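Local coordinates for nickel-dependent hydrogenase large subunit (Allochromatium vinosum, PDB 3MYR), which oxidises molecular hydrogen at a nickel-iron centre, working as the large subunit of a heterodimeric [NiFe] hydrogenase, at residues A129-A134 against E182-M186; H104-Y109 against V256-T261. All blocks are in the same frame, centred on the assembly; numbering follows the deposited sequence.

Contact 1 of 2, residues A129-A134 against E182-M186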
# COMPACT_ATOMS: atom_id res chain seq x y z
N ALA B 129 5.31 -28.79 22.26
CA ALA B 129 4.51 -29.26 21.13
C ALA B 129 4.54 -28.21 20.01
O ALA B 129 4.52 -28.55 18.80
CB ALA B 129 3.04 -29.58 21.58
N THR B 130 4.61 -26.93 20.36
CA THR B 130 4.60 -25.89 19.33
C THR B 130 5.92 -25.99 18.52
O THR B 130 5.91 -25.88 17.30
CB THR B 130 4.53 -24.48 19.94
OG1 THR B 130 3.35 -24.39 20.74
CG2 THR B 130 4.47 -23.40 18.88
N SER B 131 7.00 -26.28 19.24
CA SER B 131 8.30 -26.49 18.62
C SER B 131 8.28 -27.73 17.71
O SER B 131 8.74 -27.65 16.57
CB SER B 131 9.36 -26.65 19.71
OG SER B 131 10.58 -27.07 19.16
N GLU B 132 7.72 -28.86 18.19
CA GLU B 132 7.60 -30.07 17.32
C GLU B 132 6.83 -29.78 16.04
O GLU B 132 7.22 -30.23 14.96
CB GLU B 132 6.99 -31.29 18.07
CG GLU B 132 7.77 -31.69 19.28
CD GLU B 132 9.09 -32.44 18.96
OE1 GLU B 132 9.77 -32.88 19.91
OE2 GLU B 132 9.37 -32.66 17.75
N LEU B 133 5.72 -29.05 16.14
CA LEU B 133 4.93 -28.76 14.99
C LEU B 133 5.72 -27.86 14.05
O LEU B 133 5.80 -28.15 12.84
CB LEU B 133 3.72 -27.97 15.44
CG LEU B 133 2.46 -27.88 14.60
CD1 LEU B 133 1.72 -26.55 14.57
CD2 LEU B 133 2.19 -28.93 13.30
N ALA B 134 6.28 -26.77 14.58
CA ALA B 134 7.06 -25.86 13.69
C ALA B 134 8.13 -26.63 12.98
O ALA B 134 8.39 -26.40 11.79
CB ALA B 134 7.69 -24.79 14.47
N GLU B 182 -1.14 -24.93 19.65
CA GLU B 182 0.23 -24.97 19.07
C GLU B 182 0.34 -24.23 17.74
O GLU B 182 1.32 -23.51 17.51
CB GLU B 182 0.68 -26.45 18.88
CG GLU B 182 0.98 -27.14 20.21
CD GLU B 182 -0.30 -27.35 21.10
OE1 GLU B 182 -0.13 -27.31 22.40
OE2 GLU B 182 -1.46 -27.49 20.48
N ALA B 183 -0.61 -24.44 16.82
CA ALA B 183 -0.52 -23.77 15.55
C ALA B 183 -0.75 -22.27 15.76
O ALA B 183 -0.15 -21.43 15.07
CB ALA B 183 -1.57 -24.36 14.53
N ASN B 184 -1.65 -21.91 16.68
CA ASN B 184 -1.87 -20.47 16.92
C ASN B 184 -0.60 -19.82 17.44
O ASN B 184 -0.27 -18.70 17.03
CB ASN B 184 -3.03 -20.25 17.89
CG ASN B 184 -4.41 -20.60 17.26
OD1 ASN B 184 -4.73 -20.13 16.19
ND2 ASN B 184 -5.25 -21.35 17.98
N LEU B 185 0.09 -20.48 18.39
CA LEU B 185 1.30 -19.88 18.99
C LEU B 185 2.39 -19.75 17.93
O LEU B 185 3.02 -18.72 17.83
CB LEU B 185 1.79 -20.69 20.24
CG LEU B 185 3.06 -20.14 20.94
CD1 LEU B 185 2.92 -18.61 21.32
CD2 LEU B 185 3.45 -21.02 22.17
N MET B 186 2.49 -20.74 17.03
CA MET B 186 3.47 -20.72 16.00
C MET B 186 3.24 -19.50 15.06
O MET B 186 4.17 -18.78 14.70
CB MET B 186 3.40 -22.00 15.18
CG MET B 186 4.41 -22.04 14.03
SD MET B 186 4.29 -23.62 13.06
CE MET B 186 2.91 -23.18 12.00
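Thr130 and Glu182 bring two helices of the hydrogenase large subunit together where they cross steeply. This is helix-helix packing in the helical part of the subunit, away from the metal sites: the short helix 127-137 lies across the start of the long helix 181-201, their local axes passing 8.7 Å apart at a crossing angle of -75°. On helix 127-137 the small Ala129 and Ala134 let the partner helix come in close, and the CA atoms of Thr130 and Glu182 are only 4.5 Å apart.

Thr130 can be followed outward from its backbone. Its CB lies 4.1 Å from Glu182 O, and from there the side chain forks. With CG2 opposite the backbone N (chi1 -58° for OG1), the methyl reaches the backbone of the other helix, 3.4 Å from Glu182 O and 3.8 Å from Met186 N, the two atoms that are joined by a helical hydrogen bond. OG1 lies over Glu182 CA and touches Leu185 CD2, the two side chains crossing at about a right angle. The hydroxyl itself is hydrogen-bonded back to Asp126 O, a partner within its own part of the chain, which suits threonine to a buried place.

Glu182 is bent at chi2 (67°), and its CG rests 3.5 Å from Ala129 CB; the small alanine methyl lets the aliphatic part of the glutamate lie close. The carboxylate turns to the loop before helix 127-137, where OE1 is hydrogen-bonded to Asp126 N.

Farther along, Leu133 lays CD1 on the backbone of Ala183, 3.7 Å from its CA. Flexible Met186 extends to its last torsion and bends there, placing SD 3.6 Å from Ala134 CA.

Contact 2 of 2, residues H104-Y109 against V256-T261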
# COMPACT_ATOMS: atom_id res chain seq x y z
N HIS B 104 3.10 -9.09 0.18
CA HIS B 104 2.37 -10.34 0.41
C HIS B 104 2.61 -10.92 1.78
O HIS B 104 1.68 -11.45 2.38
CB HIS B 104 2.75 -11.41 -0.65
CG HIS B 104 2.15 -11.15 -2.00
ND1 HIS B 104 1.18 -10.18 -2.19
CD2 HIS B 104 2.28 -11.80 -3.19
CE1 HIS B 104 0.76 -10.23 -3.45
NE2 HIS B 104 1.43 -11.17 -4.08
N VAL B 105 3.88 -10.90 2.25
CA VAL B 105 4.23 -11.48 3.55
C VAL B 105 3.50 -10.67 4.63
O VAL B 105 2.85 -11.24 5.52
CB VAL B 105 5.77 -11.46 3.78
CG1 VAL B 105 6.13 -11.59 5.32
CG2 VAL B 105 6.43 -12.58 2.93
N MET B 106 3.52 -9.34 4.52
CA MET B 106 2.84 -8.56 5.59
C MET B 106 1.34 -8.70 5.41
O MET B 106 0.64 -8.67 6.42
CB MET B 106 3.14 -7.03 5.46
CG MET B 106 4.63 -6.72 5.85
SD MET B 106 4.81 -4.87 5.94
CE MET B 106 3.93 -4.37 7.43
N HIS B 107 0.83 -8.77 4.17
CA HIS B 107 -0.62 -9.00 4.09
C HIS B 107 -0.99 -10.28 4.85
O HIS B 107 -1.92 -10.32 5.68
CB HIS B 107 -1.18 -9.19 2.65
CG HIS B 107 -2.63 -9.48 2.65
ND1 HIS B 107 -3.16 -10.73 2.44
CD2 HIS B 107 -3.67 -8.68 2.98
CE1 HIS B 107 -4.47 -10.67 2.55
NE2 HIS B 107 -4.81 -9.43 2.88
N PHE B 108 -0.29 -11.35 4.55
CA PHE B 108 -0.64 -12.61 5.16
C PHE B 108 -0.57 -12.57 6.71
O PHE B 108 -1.52 -12.98 7.37
CB PHE B 108 0.18 -13.77 4.63
CG PHE B 108 -0.24 -15.10 5.28
CD1 PHE B 108 0.52 -15.66 6.31
CD2 PHE B 108 -1.43 -15.72 4.90
CE1 PHE B 108 0.09 -16.90 6.94
CE2 PHE B 108 -1.87 -16.91 5.47
CZ PHE B 108 -1.10 -17.51 6.51
N TYR B 109 0.55 -12.14 7.29
CA TYR B 109 0.67 -12.14 8.74
C TYR B 109 -0.12 -11.02 9.39
O TYR B 109 -0.90 -11.29 10.30
CB TYR B 109 2.13 -12.15 9.23
CG TYR B 109 2.76 -13.46 8.92
CD1 TYR B 109 2.46 -14.59 9.68
CD2 TYR B 109 3.50 -13.62 7.77
CE1 TYR B 109 3.03 -15.82 9.36
CE2 TYR B 109 4.05 -14.85 7.42
CZ TYR B 109 3.78 -15.94 8.22
OH TYR B 109 4.30 -17.18 7.89
N VAL B 256 9.18 -19.68 6.03
CA VAL B 256 8.18 -19.23 7.01
C VAL B 256 6.78 -19.07 6.32
O VAL B 256 5.83 -19.76 6.68
CB VAL B 256 8.60 -17.90 7.72
CG1 VAL B 256 7.59 -17.47 8.77
CG2 VAL B 256 10.04 -18.02 8.34
N TYR B 257 6.68 -18.16 5.36
CA TYR B 257 5.39 -17.80 4.78
C TYR B 257 4.72 -19.01 4.03
O TYR B 257 3.59 -19.35 4.30
CB TYR B 257 5.66 -16.66 3.79
CG TYR B 257 4.46 -16.18 2.98
CD1 TYR B 257 3.15 -16.33 3.45
CD2 TYR B 257 4.65 -15.52 1.75
CE1 TYR B 257 2.06 -15.87 2.69
CE2 TYR B 257 3.58 -15.02 1.01
CZ TYR B 257 2.29 -15.21 1.49
OH TYR B 257 1.23 -14.73 0.72
N VAL B 258 5.40 -19.62 3.06
CA VAL B 258 4.72 -20.64 2.31
C VAL B 258 4.34 -21.86 3.20
O VAL B 258 3.24 -22.37 3.06
CB VAL B 258 5.56 -21.09 1.08
CG1 VAL B 258 4.91 -22.28 0.37
CG2 VAL B 258 5.80 -19.93 0.15
N PRO B 259 5.27 -22.40 4.03
CA PRO B 259 4.83 -23.58 4.81
C PRO B 259 3.68 -23.25 5.82
O PRO B 259 2.79 -24.11 6.03
CB PRO B 259 6.12 -24.01 5.56
CG PRO B 259 7.26 -23.48 4.67
CD PRO B 259 6.71 -22.11 4.24
N ASP B 260 3.67 -22.03 6.37
CA ASP B 260 2.57 -21.62 7.30
C ASP B 260 1.28 -21.54 6.54
O ASP B 260 0.29 -22.03 7.02
CB ASP B 260 2.78 -20.22 7.88
CG ASP B 260 3.81 -20.19 9.02
OD1 ASP B 260 4.37 -21.25 9.40
OD2 ASP B 260 4.05 -19.09 9.55
N THR B 261 1.30 -21.00 5.33
CA THR B 261 0.05 -20.92 4.54
C THR B 261 -0.52 -22.34 4.29
O THR B 261 -1.73 -22.57 4.42
CB THR B 261 0.33 -20.22 3.17
OG1 THR B 261 0.78 -18.88 3.44
CG2 THR B 261 -0.92 -20.10 2.38
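Tyr257 packs its ring among His104, Val105, Phe108 and Tyr109, and apolar contact makes up most of this interface. Val105 CG2 touches Tyr257 CD2 at 3.6 Å, the two side chains lying side by side and running in opposite senses. Phe108 CB is 3.4 Å from Tyr257 CE1. The chi1 of Tyr257 (176°) sets its ring opposite the backbone N, and the ring reaches across the neighbouring helix, with OH nearest His104 O and CB.

Among the aromatic contacts, the rings of Phe108 and Tyr257 meet obliquely, with planes at 41° and centroids 5.5 Å apart. This is knobs-into-holes packing within the buried helical core of the large subunit: Tyr257, on helix 236-265, is the knob, and four residues of helix 86-112 form its hole. A flat, long side chain suits the 10.8 Å separation of the local axes. The side chain of His104 is about 7 Å from the bound nickel-iron centre. Its NE2 is hydrogen-bonded to Glu436 OE1.

Of the polar contacts, one crosses between the helices: Tyr109 OH is modelled 2.5 Å from Asp260 OD2, which lies at the ring edge; a hydrogen bond is likely, but so short a distance makes its geometry doubtful. Another, internal to helix 236-265, runs from Thr261 OG1 to Tyr257 O at 3.0 Å and holds OG1 over the centre of one Phe108 face.

Contact 2 is wholly buried, about 14 Å from the centre of the chain; contact 1, about 29 Å out, is buried in the main but has a partly exposed margin at Ala129, Leu133 and Glu182. Chain order places 129-134 and 182-186 between the two halves of contact 2. The peripheral pair crosses steeply and close, through small and aliphatic side chains, a methionine and the aliphatic part of a glutamate; the inner pair is more nearly aligned and wider apart, filled by aromatic rings with a probable tyrosine-aspartate hydrogen bond. Helix 181-201 connects them: its His190 touches both Tyr109 and Asp260, and Met186 CE packs 3.6 Å from Asp260 OD1.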